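Local atomic coordinates of galactose mutarotase-like protein (Clostridium acetobutylicum, PDB entry 3OS7), a protein that probably binds carbohydrates and may interconvert the anomers of aldose sugars. Residues Asp45-Lys57 with His185-Glu197. Sequence-based numbering, arbitrary orientation.
Sequences DTNKGVTILRTPK and HSAFNVPFIEGSE. With EDO (1,2-ethanediol), chain I.
Leu-53, in the loop after strand 50-51, and Phe-188, near the end of strand 178-189, form a single antiparallel, non-hydrogen-bonded pair, CA to CA 4.6 Å. Flanking it, Arg-54 N donates to Ala-187 O at 2.8 Å and Asn-189 N to Ile-52 O. Beyond the cis peptide before Pro-191 the chain returns, and Thr-51 N donates to Phe-192 O at 3.0 Å. Asn-189 fills the interval between these bonds: its short amide, able to donate and accept, sends ND2 to Thr-51 O (2.9 Å, nearly straight at 168°) from above that carbonyl plane. Its OD1 lies against Arg-54 CA and takes a water shared with Thr-55 N. On the buried side, branched Ile-52 sets CG2 anti to its backbone N, against the edge of the Phe-188 ring (3.7 Å to CD1), while Val-50 CG1 packs beside Phe-192 CD1. Gly-49, with positive phi, belongs to the G1 bulge opposite Asp-45. In the galactose mutarotase-like beta-sandwich, the contact joins edge strand 50-51 and its loop to the end of strand 178-189 and the turn beyond; Ile-338 of strand 329-340 packs on Val-50 and Ile-52, and Arg-54 hydrogen-bonds Val-71 O through NH1, with a cation-pi contact to Tyr-297.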
loop_
_atom_site.group_PDB
_atom_site.type_symbol
_atom_site.label_atom_id
_atom_site.label_comp_id
_atom_site.label_asym_id
_atom_site.label_seq_id
_atom_site.Cartn_x
_atom_site.Cartn_y
_atom_site.Cartn_z
ATOM N N ASP A 45 13.355 10.287 8.723
ATOM C CA ASP A 45 14.753 10.252 9.221
ATOM C C ASP A 45 15.059 11.700 9.560
ATOM O O ASP A 45 15.381 12.492 8.673
ATOM C CB ASP A 45 15.706 9.700 8.139
ATOM C CG ASP A 45 17.198 9.571 8.613
ATOM O OD1 ASP A 45 17.690 10.425 9.366
ATOM O OD2 ASP A 45 17.887 8.597 8.204
ATOM N N THR A 46 14.908 12.067 10.828
ATOM C CA THR A 46 14.970 13.483 11.194
ATOM C C THR A 46 16.368 14.081 10.911
ATOM O O THR A 46 16.468 15.238 10.501
ATOM C CB THR A 46 14.542 13.724 12.661
ATOM O OG1 THR A 46 15.373 12.959 13.529
ATOM C CG2 THR A 46 13.087 13.308 12.871
ATOM N N ASN A 47 17.430 13.292 11.070
ATOM C CA ASN A 47 18.783 13.808 10.803
ATOM C C ASN A 47 19.040 14.075 9.315
ATOM O O ASN A 47 19.869 14.905 8.977
ATOM C CB ASN A 47 19.857 12.858 11.343
ATOM C CG ASN A 47 19.958 12.882 12.874
ATOM O OD1 ASN A 47 19.527 13.837 13.539
ATOM N ND2 ASN A 47 20.530 11.821 13.438
ATOM N N LYS A 48 18.353 13.360 8.426
ATOM C CA LYS A 48 18.459 13.641 6.992
ATOM C C LYS A 48 17.427 14.661 6.537
ATOM O O LYS A 48 17.490 15.142 5.418
ATOM C CB LYS A 48 18.324 12.355 6.179
ATOM C CG LYS A 48 19.473 11.386 6.366
ATOM C CD LYS A 48 19.330 10.221 5.408
ATOM C CE LYS A 48 20.431 9.184 5.605
ATOM N NZ LYS A 48 20.393 8.150 4.513
ATOM N N GLY A 49 16.472 14.980 7.403
ATOM C CA GLY A 49 15.399 15.884 7.064
ATOM C C GLY A 49 14.392 15.300 6.082
ATOM O O GLY A 49 13.756 16.047 5.327
ATOM N N VAL A 50 14.244 13.978 6.079
ATOM C CA VAL A 50 13.387 13.311 5.093
ATOM C C VAL A 50 12.161 12.782 5.811
ATOM O O VAL A 50 12.288 12.163 6.888
ATOM C CB VAL A 50 14.107 12.173 4.372
ATOM C CG1 VAL A 50 13.130 11.353 3.522
ATOM C CG2 VAL A 50 15.257 12.727 3.508
ATOM N N THR A 51 10.980 13.066 5.252
ATOM C CA THR A 51 9.749 12.445 5.711
ATOM C C THR A 51 9.083 11.781 4.501
ATOM O O THR A 51 8.668 12.442 3.547
ATOM C CB THR A 51 8.797 13.398 6.481
ATOM O OG1 THR A 51 7.582 12.703 6.775
ATOM C CG2 THR A 51 8.482 14.654 5.705
ATOM N N ILE A 52 9.009 10.461 4.549
ATOM C CA ILE A 52 8.614 9.669 3.368
ATOM C C ILE A 52 7.106 9.637 3.106
ATOM O O ILE A 52 6.660 9.791 1.974
ATOM C CB ILE A 52 9.107 8.232 3.504
ATOM C CG1 ILE A 52 10.636 8.199 3.536
ATOM C CG2 ILE A 52 8.515 7.336 2.381
ATOM C CD1 ILE A 52 11.211 6.791 3.759
ATOM N N LEU A 53 6.330 9.370 4.137
ATOM C CA LEU A 53 4.901 9.091 3.988
ATOM C C LEU A 53 4.060 10.328 4.281
ATOM O O LEU A 53 4.339 11.081 5.222
ATOM C CB LEU A 53 4.425 7.968 4.936
ATOM C CG LEU A 53 5.050 6.594 4.701
ATOM C CD1 LEU A 53 4.786 5.610 5.849
ATOM C CD2 LEU A 53 4.627 6.034 3.314
ATOM N N ARG A 54 2.993 10.477 3.512
ATOM C CA ARG A 54 2.092 11.603 3.702
ATOM C C ARG A 54 1.332 11.424 5.008
ATOM O O ARG A 54 0.640 10.436 5.182
ATOM C CB ARG A 54 1.126 11.719 2.539
ATOM C CG ARG A 54 0.374 13.048 2.585
ATOM C CD ARG A 54 -0.840 12.943 1.761
ATOM N NE ARG A 54 -1.468 14.230 1.534
ATOM C CZ ARG A 54 -2.764 14.402 1.315
ATOM N NH1 ARG A 54 -3.597 13.364 1.261
ATOM N NH2 ARG A 54 -3.216 15.629 1.088
ATOM N N THR A 55 1.461 12.403 5.906
ATOM C CA THR A 55 0.954 12.332 7.282
ATOM C C THR A 55 -0.165 13.369 7.474
ATOM O O THR A 55 -0.029 14.500 7.002
ATOM C CB THR A 55 2.082 12.672 8.297
ATOM O OG1 THR A 55 3.276 11.920 8.003
ATOM C CG2 THR A 55 1.650 12.430 9.768
ATOM N N PRO A 56 -1.244 13.008 8.197
ATOM C CA PRO A 56 -2.262 14.008 8.560
ATOM C C PRO A 56 -1.686 15.254 9.228
ATOM O O PRO A 56 -0.821 15.152 10.096
ATOM C CB PRO A 56 -3.143 13.256 9.571
ATOM C CG PRO A 56 -3.074 11.856 9.138
ATOM C CD PRO A 56 -1.628 11.663 8.667
ATOM N N LYS A 57 -2.169 16.415 8.820
ATOM C CA LYS A 57 -1.811 17.681 9.482
ATOM C C LYS A 57 -2.507 17.785 10.831
ATOM O O LYS A 57 -3.514 17.116 11.053
ATOM C CB LYS A 57 -2.233 18.859 8.614
ATOM C CG LYS A 57 -1.409 18.989 7.357
ATOM C CD LYS A 57 -2.064 19.926 6.353
ATOM C CE LYS A 57 -1.239 19.989 5.066
ATOM N NZ LYS A 57 0.097 20.638 5.301
ATOM N N HIS A 185 -2.545 1.368 -0.630
ATOM C CA HIS A 185 -2.789 2.660 -1.272
ATOM C C HIS A 185 -1.748 3.690 -0.814
ATOM O O HIS A 185 -2.071 4.836 -0.507
ATOM C CB HIS A 185 -4.189 3.085 -0.914
ATOM C CG HIS A 185 -4.806 4.046 -1.869
ATOM N ND1 HIS A 185 -4.321 5.321 -2.049
ATOM C CD2 HIS A 185 -5.907 3.945 -2.652
ATOM C CE1 HIS A 185 -5.087 5.965 -2.920
ATOM N NE2 HIS A 185 -6.055 5.148 -3.304
ATOM N N SER A 186 -0.487 3.283 -0.831
ATOM C CA SER A 186 0.584 4.014 -0.159
ATOM C C SER A 186 0.769 5.459 -0.664
ATOM O O SER A 186 0.905 5.696 -1.869
ATOM C CB SER A 186 1.879 3.221 -0.342
ATOM O OG SER A 186 1.646 1.855 -0.027
ATOM N N ALA A 187 0.794 6.399 0.279
ATOM C CA ALA A 187 0.794 7.844 -0.002
ATOM C C ALA A 187 2.129 8.488 0.359
ATOM O O ALA A 187 2.516 8.510 1.537
ATOM C CB ALA A 187 -0.353 8.526 0.767
ATOM N N PHE A 188 2.825 8.987 -0.662
ATOM C CA PHE A 188 4.168 9.531 -0.534
ATOM C C PHE A 188 4.228 11.043 -0.661
ATOM O O PHE A 188 3.616 11.610 -1.551
ATOM C CB PHE A 188 5.068 8.924 -1.616
ATOM C CG PHE A 188 5.332 7.464 -1.397
ATOM C CD1 PHE A 188 6.357 7.060 -0.573
ATOM C CD2 PHE A 188 4.532 6.503 -1.975
ATOM C CE1 PHE A 188 6.580 5.708 -0.338
ATOM C CE2 PHE A 188 4.752 5.174 -1.737
ATOM C CZ PHE A 188 5.785 4.791 -0.913
ATOM N N ASN A 189 5.043 11.651 0.188
ATOM C CA ASN A 189 5.326 13.072 0.097
ATOM C C ASN A 189 6.154 13.343 -1.170
ATOM O O ASN A 189 7.184 12.727 -1.376
ATOM C CB ASN A 189 6.105 13.542 1.326
ATOM C CG ASN A 189 5.264 13.588 2.575
ATOM O OD1 ASN A 189 4.112 14.052 2.559
ATOM N ND2 ASN A 189 5.838 13.132 3.681
ATOM N N VAL A 190 5.699 14.288 -1.995
ATOM C CA VAL A 190 6.469 14.756 -3.136
ATOM C C VAL A 190 6.386 16.300 -3.158
ATOM O O VAL A 190 5.406 16.848 -3.626
ATOM C CB VAL A 190 5.926 14.175 -4.474
ATOM C CG1 VAL A 190 6.778 14.627 -5.635
ATOM C CG2 VAL A 190 5.823 12.628 -4.441
ATOM N N PRO A 191 7.398 17.004 -2.631
ATOM C CA PRO A 191 8.688 16.558 -2.165
ATOM C C PRO A 191 8.665 15.926 -0.768
ATOM O O PRO A 191 7.736 16.139 0.010
ATOM C CB PRO A 191 9.498 17.867 -2.129
ATOM C CG PRO A 191 8.526 18.855 -1.685
ATOM C CD PRO A 191 7.247 18.469 -2.422
ATOM N N PHE A 192 9.736 15.228 -0.451
ATOM C CA PHE A 192 9.894 14.546 0.828
ATOM C C PHE A 192 10.976 15.182 1.712
ATOM O O PHE A 192 11.264 14.700 2.806
ATOM C CB PHE A 192 10.165 13.061 0.593
ATOM C CG PHE A 192 11.326 12.777 -0.356
ATOM C CD1 PHE A 192 12.628 12.989 0.042
ATOM C CD2 PHE A 192 11.099 12.277 -1.632
ATOM C CE1 PHE A 192 13.678 12.715 -0.807
ATOM C CE2 PHE A 192 12.157 12.022 -2.483
ATOM C CZ PHE A 192 13.444 12.226 -2.064
ATOM N N ILE A 193 11.556 16.291 1.247
ATOM C CA ILE A 193 12.559 17.009 2.020
ATOM C C ILE A 193 12.278 18.507 1.919
ATOM O O ILE A 193 11.742 18.978 0.920
ATOM C CB ILE A 193 13.989 16.628 1.542
ATOM C CG1 ILE A 193 15.054 17.230 2.461
ATOM C CG2 ILE A 193 14.224 17.029 0.073
ATOM C CD1 ILE A 193 16.339 16.424 2.488
ATOM N N GLU A 194 12.611 19.245 2.979
ATOM C CA GLU A 194 12.444 20.709 2.975
ATOM C C GLU A 194 13.463 21.383 2.054
ATOM O O GLU A 194 14.553 20.858 1.806
ATOM C CB GLU A 194 12.576 21.276 4.397
ATOM C CG GLU A 194 11.560 22.352 4.701
ATOM C CD GLU A 194 10.181 21.773 4.962
ATOM O OE1 GLU A 194 9.502 21.369 3.986
ATOM O OE2 GLU A 194 9.783 21.726 6.154
ATOM N N GLY A 195 13.101 22.545 1.529
ATOM C CA GLY A 195 13.995 23.287 0.647
ATOM C C GLY A 195 14.083 22.678 -0.735
ATOM O O GLY A 195 15.066 22.868 -1.457
ATOM N N SER A 196 13.058 21.922 -1.104
ATOM C CA SER A 196 12.970 21.380 -2.437
ATOM C C SER A 196 11.591 21.713 -2.998
ATOM O O SER A 196 10.885 22.534 -2.415
ATOM C CB SER A 196 13.229 19.890 -2.412
ATOM O OG SER A 196 13.295 19.465 -3.738
ATOM N N GLU A 197 11.206 21.115 -4.121
ATOM C CA GLU A 197 9.950 21.459 -4.768
ATOM C C GLU A 197 9.371 20.188 -5.373
ATOM O O GLU A 197 10.152 19.294 -5.720
ATOM C CB GLU A 197 10.218 22.490 -5.883
ATOM C CG GLU A 197 9.212 23.608 -5.964
ATOM C CD GLU A 197 9.325 24.582 -4.787
ATOM O OE1 GLU A 197 10.290 25.381 -4.748
ATOM O OE2 GLU A 197 8.436 24.558 -3.908
HETATM C C1 EDO I . 7.182 17.096 3.173
HETATM O O1 EDO I . 6.273 17.615 4.145
HETATM C C2 EDO I . 8.132 18.206 2.771
HETATM O O2 EDO I . 9.031 18.440 3.858
HETATM O O HOH W 1 13.663 18.537 5.418
HETATM O O HOH W 2 8.322 10.198 -0.363
HETATM O O HOH W 3 2.751 14.934 4.965
HETATM O O HOH W 4 4.690 13.755 6.351
#